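Local atomic coordinates of putative TetR-family transcriptional regulator (Rhodococcus sp., PDB entry 2G3B), a protein that probably binds regulatory DNA through an N-terminal helix-turn-helix domain and represses transcription, as in other TetR-family regulators. Residues Lys10-Ala15 / Arg22-Asn27; Tyr42-Arg47 / Leu51-Asn56; Glu96-Trp101 / Gly161-Trp166; Gly86-Arg91 / Glu174-His179; Asn27-Val32 / Gly38-His43. All coordinates share one frame; numbering follows the deposited sequence.

Contact 1: residues Lys10-Ala15 / Arg22-Asn27; sequences KASATA and RGLRVN
Ala15 and Leu24 meet as methyl against methyl, and no flat side chain takes part, so neither a ring face nor an edge is offered. Leu24 CD1 lies 3.6 Å from Ala15 CB, and the same methyl comes within 4.0 Å of Ser12 O, so a single branch of the leucine does the touching. With CG anti to the backbone N (chi1 177°), the leucine reaches back from the chain that follows helix 2-23 to the flank of that same helix. The CA atoms of Ala15 and Leu24 are 5.4 Å apart, a spacing that the small alanine side chain permits. Ser12 takes part through its CB, 4.3 Å from Leu24 CD1, while its OG is hydrogen-bonded to Ile8 O one turn earlier. Across the two segments the contact is apolar, with no hydrogen bond and 129 Å² buried in all. Leu24 precedes Arg25, the N-cap residue of helix 26-33. Around this point Val29 of helix 26-33 touches Ser12 and Leu24, and helix 47-66 adds Leu50 on Ser12 and Leu51 on Leu24, which places the leucine in the core of the predicted DNA-binding domain.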
# COMPACT_ATOMS: atom_id res chain seq x y z
N LYS A 10 8.12 9.94 19.25
CA LYS A 10 8.55 10.82 18.16
C LYS A 10 9.87 10.32 17.51
O LYS A 10 10.03 10.32 16.28
CB LYS A 10 8.71 12.21 18.74
CG LYS A 10 9.23 13.27 17.81
CD LYS A 10 9.65 14.46 18.65
CE LYS A 10 8.40 15.22 19.10
N ALA A 11 10.85 9.96 18.34
CA ALA A 11 12.12 9.41 17.85
C ALA A 11 11.92 8.05 17.19
O ALA A 11 12.60 7.70 16.24
CB ALA A 11 13.15 9.29 19.05
N SER A 12 10.97 7.28 17.70
CA SER A 12 10.66 5.98 17.12
C SER A 12 10.05 6.13 15.73
O SER A 12 10.46 5.44 14.81
CB SER A 12 9.73 5.18 18.05
OG SER A 12 10.43 4.91 19.28
N ALA A 13 9.10 7.05 15.59
CA ALA A 13 8.53 7.38 14.27
C ALA A 13 9.59 7.75 13.20
O ALA A 13 9.56 7.24 12.06
CB ALA A 13 7.49 8.52 14.42
N THR A 14 10.55 8.61 13.57
CA THR A 14 11.65 8.96 12.68
C THR A 14 12.57 7.78 12.28
O THR A 14 12.90 7.64 11.12
CB THR A 14 12.51 10.08 13.34
OG1 THR A 14 11.64 11.15 13.70
CG2 THR A 14 13.62 10.58 12.39
N ALA A 15 12.98 6.98 13.26
CA ALA A 15 13.75 5.76 13.04
C ALA A 15 13.04 4.80 12.12
O ALA A 15 13.59 4.28 11.12
CB ALA A 15 14.07 5.09 14.41
N ARG A 22 13.96 -2.79 10.91
CA ARG A 22 15.31 -3.33 11.22
C ARG A 22 16.34 -2.27 11.65
O ARG A 22 17.37 -2.58 12.27
CB ARG A 22 15.87 -4.11 10.04
CG ARG A 22 15.89 -3.32 8.74
CD ARG A 22 15.92 -4.25 7.53
NE ARG A 22 16.82 -5.38 7.73
CZ ARG A 22 18.13 -5.26 7.90
NH1 ARG A 22 18.68 -4.05 7.92
NH2 ARG A 22 18.89 -6.35 8.07
N GLY A 23 16.07 -1.01 11.30
CA GLY A 23 17.03 0.06 11.60
C GLY A 23 16.72 0.77 12.90
O GLY A 23 17.52 1.63 13.34
N LEU A 24 15.57 0.41 13.49
CA LEU A 24 15.13 0.88 14.79
C LEU A 24 15.89 0.13 15.88
O LEU A 24 15.75 -1.10 16.03
CB LEU A 24 13.64 0.61 14.98
CG LEU A 24 12.96 0.95 16.31
CD1 LEU A 24 12.57 2.43 16.40
CD2 LEU A 24 11.68 0.10 16.49
N ARG A 25 16.65 0.88 16.67
CA ARG A 25 17.38 0.30 17.75
C ARG A 25 16.97 1.09 19.03
O ARG A 25 16.95 2.34 19.03
CB ARG A 25 18.87 0.41 17.45
CG ARG A 25 19.44 -0.57 16.39
CD ARG A 25 21.00 -0.61 16.51
NE ARG A 25 21.49 -1.36 17.69
CZ ARG A 25 22.16 -0.86 18.74
NH1 ARG A 25 22.48 0.43 18.84
NH2 ARG A 25 22.52 -1.67 19.72
N VAL A 26 16.62 0.37 20.08
CA VAL A 26 16.24 0.98 21.39
C VAL A 26 17.26 1.99 21.90
O VAL A 26 16.90 3.09 22.36
CB VAL A 26 15.99 -0.13 22.43
CG1 VAL A 26 15.98 0.42 23.87
CG2 VAL A 26 14.67 -0.84 22.10
N ASN A 27 18.53 1.64 21.79
CA ASN A 27 19.61 2.51 22.27
C ASN A 27 19.69 3.81 21.51
O ASN A 27 19.93 4.88 22.10
CB ASN A 27 20.95 1.81 22.15
CG ASN A 27 21.25 0.96 23.33
OD1 ASN A 27 20.39 0.70 24.18
ND2 ASN A 27 22.51 0.50 23.42

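Contact 2: residues Tyr42-Arg47 / Leu51-Asn56; sequences YHFKDR and LEAALN
Two pairs carry this contact, Phe44 with Ala53 and Arg47 with Leu51. The phenylalanine has CG anti to its carbonyl carbon (chi1 -58°), which turns the ring toward helix 47-66. Its CE2 stands 3.4 Å from Ala53 CB, and the methyl approaches CE2 and CD2 obliquely. On one face of the ring lies CB of His43. Arg47 starts with CG anti to the backbone N (chi1 -174°) and runs extended from CG to NE. Leu51 has CG anti to its carbonyl carbon, sending CD1 to the guanidinium, where it sits 3.8 Å above one face, offset toward the rim. This placement is tentative, since Arg47 is modelled in two conformers and the other may not keep it. On the backbone, Leu51 N donates to Arg47 O at 3.0 Å, a first-turn bond of helix 47-66. The chain between the helices turns sharply: Lys45 has a positive phi (78°), Asp46 N bonds to Phe44 O at 2.9 Å, and Asp46 at the N-cap position accepts from Gly49 N through OD1. The contact thus joins helix 37-44 to the start of helix 47-66. Helix 2-23 packs beside both pairs, with Ile8 and Leu9 touching Phe44 and Ile21 touching Arg47 and Leu51.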
# COMPACT_ATOMS: atom_id res chain seq x y z
N TYR A 42 10.65 0.48 30.80
CA TYR A 42 9.63 0.74 31.81
C TYR A 42 8.27 1.14 31.20
O TYR A 42 7.23 0.65 31.62
CB TYR A 42 10.09 1.80 32.80
CG TYR A 42 9.13 1.96 33.97
CD1 TYR A 42 8.98 0.93 34.95
CD2 TYR A 42 8.38 3.12 34.12
CE1 TYR A 42 8.07 1.08 36.03
CE2 TYR A 42 7.47 3.25 35.16
CZ TYR A 42 7.33 2.25 36.11
OH TYR A 42 6.44 2.42 37.15
N HIS A 43 8.28 2.04 30.22
CA HIS A 43 6.97 2.47 29.65
C HIS A 43 6.39 1.53 28.64
O HIS A 43 5.18 1.47 28.50
CB HIS A 43 7.07 3.85 28.97
CG HIS A 43 7.26 4.97 29.94
ND1 HIS A 43 6.42 5.16 31.02
CD2 HIS A 43 8.18 5.96 30.00
CE1 HIS A 43 6.83 6.20 31.72
NE2 HIS A 43 7.89 6.71 31.12
N PHE A 44 7.24 0.86 27.86
CA PHE A 44 6.75 0.11 26.69
C PHE A 44 7.03 -1.40 26.76
O PHE A 44 6.58 -2.16 25.91
CB PHE A 44 7.33 0.74 25.42
CG PHE A 44 6.96 2.20 25.27
CD1 PHE A 44 7.92 3.21 25.44
CD2 PHE A 44 5.63 2.58 24.99
CE1 PHE A 44 7.56 4.57 25.31
CE2 PHE A 44 5.26 3.95 24.86
CZ PHE A 44 6.23 4.92 25.01
N LYS A 45 7.79 -1.79 27.78
CA LYS A 45 8.09 -3.18 28.17
C LYS A 45 9.15 -3.84 27.32
O LYS A 45 10.10 -4.43 27.84
CB LYS A 45 6.83 -4.07 28.22
CG LYS A 45 7.14 -5.46 28.78
CD LYS A 45 6.01 -6.47 28.58
CE LYS A 45 6.40 -7.81 29.21
NZ LYS A 45 5.77 -8.87 28.38
N ASP A 46 8.94 -3.79 26.01
CA ASP A 46 9.76 -4.54 25.06
C ASP A 46 9.62 -3.92 23.67
O ASP A 46 8.89 -2.90 23.47
CB ASP A 46 9.41 -6.06 25.09
CG ASP A 46 7.93 -6.32 24.91
OD1 ASP A 46 7.24 -5.42 24.38
OD2 ASP A 46 7.47 -7.41 25.30
N ARG A 47 10.33 -4.48 22.69
CA ARG A 47 10.36 -3.90 21.36
C ARG A 47 8.99 -3.96 20.68
O ARG A 47 8.58 -2.98 20.06
CB ARG A 47 11.45 -4.52 20.49
CG ARG A 47 11.63 -3.85 19.14
CD ARG A 47 12.78 -4.51 18.35
NE ARG A 47 12.57 -4.44 16.90
CZ ARG A 47 11.73 -5.24 16.23
NH1 ARG A 47 11.04 -6.19 16.85
NH2 ARG A 47 11.62 -5.10 14.91
N LEU A 51 6.68 -0.73 19.39
CA LEU A 51 6.17 -0.58 18.02
C LEU A 51 4.65 -0.37 18.04
O LEU A 51 4.11 0.50 17.32
CB LEU A 51 6.53 -1.81 17.17
CG LEU A 51 8.03 -1.99 16.85
CD1 LEU A 51 8.33 -3.33 16.23
CD2 LEU A 51 8.54 -0.89 15.96
N GLU A 52 3.97 -1.16 18.87
CA GLU A 52 2.53 -0.97 19.10
C GLU A 52 2.25 0.48 19.48
O GLU A 52 1.42 1.13 18.89
CB GLU A 52 2.01 -1.88 20.19
CG GLU A 52 0.52 -1.57 20.49
CD GLU A 52 -0.16 -2.58 21.44
OE1 GLU A 52 -0.03 -3.80 21.20
OE2 GLU A 52 -0.82 -2.15 22.41
N ALA A 53 2.97 1.00 20.47
CA ALA A 53 2.76 2.39 20.88
C ALA A 53 3.13 3.39 19.78
O ALA A 53 2.47 4.45 19.65
CB ALA A 53 3.52 2.67 22.22
N ALA A 54 4.15 3.08 18.97
CA ALA A 54 4.52 3.95 17.83
C ALA A 54 3.44 3.93 16.73
O ALA A 54 3.10 4.95 16.17
CB ALA A 54 5.87 3.55 17.21
N LEU A 55 2.91 2.75 16.42
CA LEU A 55 1.75 2.70 15.54
C LEU A 55 0.67 3.67 16.02
O LEU A 55 0.18 4.48 15.24
CB LEU A 55 1.25 1.26 15.47
CG LEU A 55 1.91 0.36 14.44
CD1 LEU A 55 1.76 -1.12 14.86
CD2 LEU A 55 1.30 0.61 13.02
N ASN A 56 0.31 3.62 17.30
CA ASN A 56 -0.79 4.47 17.79
C ASN A 56 -0.43 5.98 17.79
O ASN A 56 -1.28 6.82 17.49
CB ASN A 56 -1.23 4.02 19.18
CG ASN A 56 -2.15 2.82 19.13
OD1 ASN A 56 -2.95 2.65 18.17
ND2 ASN A 56 -2.01 1.97 20.13

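Contact 3: residues Glu96-Trp101 / Gly161-Trp166; sequences ENSLAW and GLSGRW
Ser98 meets Ser163 and Trp166 in a small, mostly buried helix-to-helix contact within the C-terminal domain, between helix 92-110 and helix 148-167. The evidence is a short approach rather than a large interface: the CA atoms of Ser98 and Ser163 are 7.0 Å apart, and only 88 Å² is buried. Ser98 points its hydroxyl toward helix 148-167 because OG is anti to the backbone N (chi1 -175°). There OG lies in the plane of the Trp166 ring at its edge, 3.6 Å from CZ3, while Ser98 CB is 3.8 Å from the same ring atom. The indole therefore presents a C-H rim, not a face, to the serine. Ser98 OG also rests 3.8 Å from Ser163 CB. The two hydroxyls do not bond directly but share a water, 3.0 Å from Ser98 OG and 2.7 Å from Ser163 OG; the water donates to Ser163 OG. Trp166 NE1 is bonded to Thr173 OG1, outside the contact, and Leu167 also touches Ser98. Chemically, these two segments are linked by one water and by van der Waals contact at an aromatic edge. Ser163 OG receives the water's proton and is also bonded to Val159 O, so the bridge ties a partly exposed hydroxyl to a buried one.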
# COMPACT_ATOMS: atom_id res chain seq x y z
N GLU A 96 6.64 12.10 7.01
CA GLU A 96 7.23 11.13 7.95
C GLU A 96 6.21 10.10 8.42
O GLU A 96 6.52 8.92 8.47
CB GLU A 96 7.87 11.84 9.12
CG GLU A 96 8.65 10.84 9.96
CD GLU A 96 9.11 11.43 11.23
OE1 GLU A 96 8.27 11.58 12.13
OE2 GLU A 96 10.29 11.81 11.29
N ASN A 97 5.02 10.52 8.82
CA ASN A 97 4.00 9.57 9.28
C ASN A 97 3.75 8.53 8.20
O ASN A 97 3.60 7.36 8.47
CB ASN A 97 2.59 10.24 9.38
CG ASN A 97 2.33 10.87 10.71
OD1 ASN A 97 3.10 10.66 11.68
ND2 ASN A 97 1.23 11.68 10.80
N SER A 98 3.67 9.03 6.97
CA SER A 98 3.40 8.21 5.80
C SER A 98 4.51 7.19 5.50
O SER A 98 4.20 6.01 5.27
CB SER A 98 3.06 9.14 4.63
OG SER A 98 2.70 8.35 3.55
N LEU A 99 5.78 7.63 5.55
CA LEU A 99 6.91 6.74 5.44
C LEU A 99 6.91 5.65 6.49
O LEU A 99 7.15 4.49 6.15
CB LEU A 99 8.27 7.49 5.50
CG LEU A 99 8.58 8.40 4.34
CD1 LEU A 99 9.64 9.46 4.79
CD2 LEU A 99 9.05 7.50 3.12
N ALA A 100 6.69 6.02 7.76
CA ALA A 100 6.70 5.07 8.89
C ALA A 100 5.56 4.07 8.74
O ALA A 100 5.79 2.88 8.86
CB ALA A 100 6.58 5.80 10.22
N TRP A 101 4.37 4.54 8.35
CA TRP A 101 3.25 3.64 8.15
C TRP A 101 3.53 2.68 6.99
O TRP A 101 3.28 1.50 7.10
CB TRP A 101 1.97 4.46 7.87
CG TRP A 101 0.76 3.66 7.88
CD1 TRP A 101 0.15 3.05 6.79
CD2 TRP A 101 -0.04 3.37 9.02
NE1 TRP A 101 -0.98 2.39 7.24
CE2 TRP A 101 -1.12 2.56 8.59
CE3 TRP A 101 0.07 3.67 10.39
CZ2 TRP A 101 -2.11 2.09 9.47
CZ3 TRP A 101 -0.91 3.19 11.26
CH2 TRP A 101 -1.99 2.41 10.79
N GLY A 161 -2.55 2.73 -0.81
CA GLY A 161 -2.02 2.43 -2.15
C GLY A 161 -1.48 3.67 -2.85
O GLY A 161 -0.39 3.61 -3.47
N LEU A 162 -2.23 4.77 -2.80
CA LEU A 162 -1.72 6.01 -3.39
C LEU A 162 -0.47 6.47 -2.69
O LEU A 162 0.45 6.94 -3.35
CB LEU A 162 -2.76 7.13 -3.31
CG LEU A 162 -3.96 6.92 -4.27
CD1 LEU A 162 -5.08 7.90 -3.96
CD2 LEU A 162 -3.51 7.09 -5.74
N SER A 163 -0.47 6.40 -1.35
CA SER A 163 0.70 6.83 -0.55
C SER A 163 1.95 6.01 -0.89
O SER A 163 3.05 6.57 -0.97
CB SER A 163 0.42 6.72 0.94
OG SER A 163 -0.66 7.62 1.26
N GLY A 164 1.78 4.71 -1.15
CA GLY A 164 2.92 3.86 -1.52
C GLY A 164 3.56 4.37 -2.81
O GLY A 164 4.80 4.37 -2.93
N ARG A 165 2.75 4.76 -3.80
CA ARG A 165 3.27 5.30 -5.06
C ARG A 165 3.87 6.69 -4.89
O ARG A 165 4.89 7.05 -5.49
CB ARG A 165 2.10 5.36 -6.05
CG ARG A 165 1.64 3.94 -6.49
CD ARG A 165 0.85 4.04 -7.80
NE ARG A 165 0.24 2.72 -8.09
CZ ARG A 165 -0.86 2.56 -8.81
NH1 ARG A 165 -1.47 3.65 -9.29
NH2 ARG A 165 -1.32 1.33 -9.06
N TRP A 166 3.22 7.46 -4.03
CA TRP A 166 3.62 8.84 -3.74
C TRP A 166 5.03 8.86 -3.14
O TRP A 166 5.84 9.68 -3.54
CB TRP A 166 2.63 9.44 -2.77
CG TRP A 166 2.93 10.84 -2.26
CD1 TRP A 166 3.14 11.99 -3.02
CD2 TRP A 166 2.87 11.26 -0.90
NE1 TRP A 166 3.26 13.09 -2.17
CE2 TRP A 166 3.12 12.66 -0.87
CE3 TRP A 166 2.68 10.57 0.32
CZ2 TRP A 166 3.16 13.41 0.34
CZ3 TRP A 166 2.72 11.28 1.50
CH2 TRP A 166 2.98 12.70 1.51
O HOH W 1 -0.29 8.90 3.56

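Contact 4: residues Gly86-Arg91 / Glu174-His179; sequences GEIQDR and EDARSH
The loop carrying Ile88 and Gln89, which connects helix 76-86 to helix 92-110, lies against Ala176 and Arg177 of helix 173-188. Ile88 supplies the apolar part, with CG2 4.0 Å from Ala176 CB. Its backbone supplies the polar part: Arg177 NH1 donates to Ile88 O at 3.0 Å with an N-H...O angle of 162°, the oxygen lying in the guanidinium plane. The bend at chi3 (60°) turns the guanidinium so that NH1 faces this oxygen. Gln89 CG lies 3.7 Å from Arg177 NH1, and the two side chains run across each other with their amide and guanidinium planes 37° apart. The amide itself braces the loop from within. NE2 donates almost straight to Gly86 O at 2.9 Å, while OE1 takes two nitrogens of Arg91, NH2 on a lone pair and NE from above the carbonyl plane. With an alanine in place of Gln89, Gly86 O would probably lose its NE2 donor and Arg91 NE and NH2 their shared acceptor, leaving the guanidinium held from fewer sides, though its pair with Glu68 would remain. Asp90 centres an inverse gamma turn, closed by a weak Arg91 N to Gln89 O bond, a tight reversal leading into helix 92-110 of this all-helical, TetR-type C-terminal domain.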
# COMPACT_ATOMS: atom_id res chain seq x y z
N GLY A 86 -6.04 15.00 4.02
CA GLY A 86 -5.07 15.29 5.09
C GLY A 86 -3.91 14.28 5.18
O GLY A 86 -2.85 14.61 5.73
N GLU A 87 -4.12 13.08 4.64
CA GLU A 87 -3.13 11.97 4.64
C GLU A 87 -1.96 12.16 3.68
O GLU A 87 -0.87 11.54 3.81
CB GLU A 87 -3.87 10.67 4.23
CG GLU A 87 -5.05 10.28 5.12
CD GLU A 87 -4.60 9.87 6.55
OE1 GLU A 87 -3.44 9.50 6.75
OE2 GLU A 87 -5.42 9.94 7.47
N ILE A 88 -2.19 12.99 2.67
CA ILE A 88 -1.23 13.19 1.59
C ILE A 88 -1.01 14.68 1.37
O ILE A 88 -1.80 15.34 0.73
CB ILE A 88 -1.56 12.42 0.28
CG1 ILE A 88 -1.64 10.90 0.55
CG2 ILE A 88 -0.54 12.78 -0.86
CD1 ILE A 88 -2.21 10.10 -0.63
N GLN A 89 0.10 15.17 1.94
CA GLN A 89 0.45 16.60 1.99
C GLN A 89 1.95 16.71 2.04
O GLN A 89 2.60 15.86 2.64
CB GLN A 89 -0.07 17.33 3.28
CG GLN A 89 -1.53 17.13 3.59
CD GLN A 89 -2.00 18.06 4.72
OE1 GLN A 89 -1.85 19.29 4.64
NE2 GLN A 89 -2.54 17.48 5.79
N ASP A 90 2.48 17.73 1.38
CA ASP A 90 3.92 18.04 1.41
C ASP A 90 4.22 18.85 2.67
O ASP A 90 4.52 20.06 2.60
CB ASP A 90 4.30 18.92 0.20
CG ASP A 90 4.17 18.20 -1.13
OD1 ASP A 90 4.31 16.96 -1.16
OD2 ASP A 90 3.89 18.89 -2.16
N ARG A 91 4.04 18.20 3.82
CA ARG A 91 4.40 18.75 5.14
C ARG A 91 5.25 17.70 5.84
O ARG A 91 4.99 16.52 5.74
CB ARG A 91 3.20 19.01 6.03
CG ARG A 91 2.22 19.99 5.43
CD ARG A 91 1.52 20.72 6.55
NE ARG A 91 0.08 20.62 6.41
CZ ARG A 91 -0.78 21.00 7.34
NH1 ARG A 91 -0.35 21.52 8.49
NH2 ARG A 91 -2.08 20.87 7.09
N GLU A 174 -0.00 16.56 -5.88
CA GLU A 174 -1.23 17.19 -6.40
C GLU A 174 -2.07 16.17 -7.18
O GLU A 174 -3.31 16.25 -7.14
CB GLU A 174 -0.90 18.43 -7.25
CG GLU A 174 -0.13 18.21 -8.57
CD GLU A 174 1.43 18.18 -8.43
OE1 GLU A 174 1.99 18.05 -7.29
OE2 GLU A 174 2.07 18.27 -9.50
N ASP A 175 -1.41 15.20 -7.88
CA ASP A 175 -2.17 14.16 -8.57
C ASP A 175 -2.90 13.27 -7.56
O ASP A 175 -4.07 12.98 -7.70
CB ASP A 175 -1.25 13.27 -9.45
CG ASP A 175 -1.15 13.78 -10.87
OD1 ASP A 175 -1.52 14.97 -11.13
OD2 ASP A 175 -0.70 13.00 -11.72
N ALA A 176 -2.16 12.82 -6.56
CA ALA A 176 -2.72 11.95 -5.51
C ALA A 176 -3.93 12.60 -4.77
O ALA A 176 -4.95 11.95 -4.53
CB ALA A 176 -1.58 11.51 -4.51
N ARG A 177 -3.81 13.89 -4.44
CA ARG A 177 -4.93 14.63 -3.83
C ARG A 177 -6.14 14.74 -4.75
O ARG A 177 -7.27 14.56 -4.30
CB ARG A 177 -4.43 16.02 -3.35
CG ARG A 177 -3.45 15.83 -2.17
CD ARG A 177 -2.64 17.17 -1.82
NE ARG A 177 -3.58 18.26 -1.45
CZ ARG A 177 -4.11 18.39 -0.24
NH1 ARG A 177 -3.85 17.50 0.72
NH2 ARG A 177 -4.90 19.41 0.02
N SER A 178 -5.88 15.02 -6.02
CA SER A 178 -6.94 15.20 -6.99
C SER A 178 -7.63 13.87 -7.12
O SER A 178 -8.85 13.84 -7.24
CB SER A 178 -6.41 15.55 -8.38
OG SER A 178 -7.54 15.81 -9.25
N HIS A 179 -6.88 12.74 -7.11
CA HIS A 179 -7.58 11.43 -7.34
C HIS A 179 -8.47 11.07 -6.15
O HIS A 179 -9.56 10.48 -6.31
CB HIS A 179 -6.58 10.28 -7.54
CG HIS A 179 -5.66 10.42 -8.72
ND1 HIS A 179 -5.96 11.21 -9.81
CD2 HIS A 179 -4.44 9.89 -8.97
CE1 HIS A 179 -4.97 11.17 -10.67
NE2 HIS A 179 -4.06 10.33 -10.21

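Contact 5: residues Asn27-Val32 / Gly38-His43; sequences NDVAEV and GLLYYH
Leu40 packs on Val29 and Ala30 at the heart of the predicted helix-turn-helix motif, where helix 26-33 and helix 37-44 come together. The leucine sends one methyl, CD1, against Val29 and Ala30 of the partner helix: it is 3.7 Å from Val29 CG1 and 4.3 Å from Ala30 CB. Ala30 N is also 4.3 Å from that methyl, so CD1 reaches the backbone as well as the two side chains. CG stands anti to the backbone N (chi1 -173°), and chi2 of 155° keeps CD1 roughly in line, which extends the side chain straight from its helix. Val29 and Leu40 meet at about a right angle, with Val29 CG1 likewise anti to its backbone N. Ala30 and Leu40 have the nearest CA atoms, 6.8 Å apart, a close approach allowed by the alanine methyl. In a helix-turn-helix the second helix is generally the one presented to DNA, and the exposed Tyr41 and Tyr42 on helix 37-44 are consistent with such a surface, while Leu40 turns inward. No hydrogen bond crosses the pair, and the 98 Å² it buries comes from three buried residues. Ile8 of helix 2-23 also touches Leu40, Val26 does so too, and Val29 makes further contacts with Ser12 and Leu24. Ala30 also packs on Val35 and Pro37 in and just after the turn between the helices.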
# COMPACT_ATOMS: atom_id res chain seq x y z
N ASN A 27 18.53 1.64 21.79
CA ASN A 27 19.61 2.51 22.27
C ASN A 27 19.69 3.81 21.51
O ASN A 27 19.93 4.88 22.10
CB ASN A 27 20.95 1.81 22.15
CG ASN A 27 21.25 0.96 23.33
OD1 ASN A 27 20.39 0.70 24.18
ND2 ASN A 27 22.51 0.50 23.42
N ASP A 28 19.49 3.72 20.19
CA ASP A 28 19.52 4.92 19.36
C ASP A 28 18.29 5.81 19.60
O ASP A 28 18.43 7.04 19.81
CB ASP A 28 19.68 4.56 17.88
CG ASP A 28 20.95 3.76 17.61
OD1 ASP A 28 22.00 3.99 18.27
OD2 ASP A 28 20.92 2.89 16.72
N VAL A 29 17.10 5.19 19.61
CA VAL A 29 15.83 5.85 19.95
C VAL A 29 15.93 6.55 21.29
O VAL A 29 15.68 7.76 21.43
CB VAL A 29 14.66 4.83 20.01
CG1 VAL A 29 13.38 5.50 20.59
CG2 VAL A 29 14.37 4.29 18.64
N ALA A 30 16.35 5.79 22.29
CA ALA A 30 16.51 6.39 23.61
C ALA A 30 17.54 7.55 23.61
O ALA A 30 17.30 8.60 24.21
CB ALA A 30 16.84 5.30 24.60
N GLU A 31 18.68 7.39 22.94
CA GLU A 31 19.64 8.50 22.82
C GLU A 31 18.99 9.71 22.11
O GLU A 31 19.04 10.83 22.61
CB GLU A 31 20.89 8.08 22.06
CG GLU A 31 21.97 7.49 22.90
N VAL A 32 18.34 9.48 20.97
CA VAL A 32 17.66 10.58 20.28
C VAL A 32 16.72 11.27 21.24
O VAL A 32 16.68 12.52 21.30
CB VAL A 32 16.91 10.13 18.99
CG1 VAL A 32 16.09 11.28 18.41
CG2 VAL A 32 17.91 9.66 17.95
N GLY A 38 16.42 2.01 29.87
CA GLY A 38 15.59 1.46 30.95
C GLY A 38 14.25 2.20 31.07
O GLY A 38 13.19 1.61 31.43
N LEU A 39 14.25 3.49 30.78
CA LEU A 39 12.96 4.22 30.85
C LEU A 39 12.07 3.75 29.74
O LEU A 39 10.84 3.61 29.92
CB LEU A 39 13.12 5.72 30.76
CG LEU A 39 11.82 6.54 30.82
CD1 LEU A 39 11.18 6.48 32.23
CD2 LEU A 39 12.03 7.93 30.38
N LEU A 40 12.67 3.51 28.57
CA LEU A 40 11.90 3.06 27.42
C LEU A 40 11.24 1.69 27.74
O LEU A 40 10.01 1.48 27.50
CB LEU A 40 12.82 3.08 26.18
CG LEU A 40 12.21 2.79 24.82
CD1 LEU A 40 13.08 3.45 23.70
CD2 LEU A 40 12.12 1.25 24.68
N TYR A 41 12.01 0.78 28.33
CA TYR A 41 11.46 -0.51 28.73
C TYR A 41 10.44 -0.44 29.86
O TYR A 41 9.49 -1.22 29.89
CB TYR A 41 12.55 -1.46 29.17
CG TYR A 41 13.52 -1.85 28.08
CD1 TYR A 41 13.08 -2.41 26.90
CD2 TYR A 41 14.90 -1.73 28.28
CE1 TYR A 41 13.98 -2.79 25.91
CE2 TYR A 41 15.81 -2.12 27.28
CZ TYR A 41 15.35 -2.65 26.12
OH TYR A 41 16.25 -3.06 25.17
N TYR A 42 10.65 0.48 30.80
CA TYR A 42 9.63 0.74 31.81
C TYR A 42 8.27 1.14 31.20
O TYR A 42 7.23 0.65 31.62
CB TYR A 42 10.09 1.80 32.80
CG TYR A 42 9.13 1.96 33.97
CD1 TYR A 42 8.98 0.93 34.95
CD2 TYR A 42 8.38 3.12 34.12
CE1 TYR A 42 8.07 1.08 36.03
CE2 TYR A 42 7.47 3.25 35.16
CZ TYR A 42 7.33 2.25 36.11
OH TYR A 42 6.44 2.42 37.15
N HIS A 43 8.28 2.04 30.22
CA HIS A 43 6.97 2.47 29.65
C HIS A 43 6.39 1.53 28.64
O HIS A 43 5.18 1.47 28.50
CB HIS A 43 7.07 3.85 28.97
CG HIS A 43 7.26 4.97 29.94
ND1 HIS A 43 6.42 5.16 31.02
CD2 HIS A 43 8.18 5.96 30.00
CE1 HIS A 43 6.83 6.20 31.72
NE2 HIS A 43 7.89 6.71 31.12

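In the fold
Contacts 1, 2 and 5 lie together in the probable DNA-binding domain, with centres 10 to 11 Å apart. Contacts 1 and 5 interlock where Leu24 CD1 comes 3.4 Å from Val29 CG2; contacts 1 and 2 join through Leu24 CD2 and Leu51 CD2, 3.3 Å apart. In the C-terminal domain, both segments of contact 3 fall, in sequence, between those of contact 4, and Trp166 CE2 lies 3.7 Å from Ile88 CG2. Glycerol, probably from crystallisation, is hydrogen-bonded to Glu87 of contact 4 and lies about 5 Å from the Ser163 side chain of contact 3. The domains meet where Thr14 OG1 and Glu96 OE2, 2.8 Å apart, probably form a hydrogen bond, and where Leu55 touches Trp101.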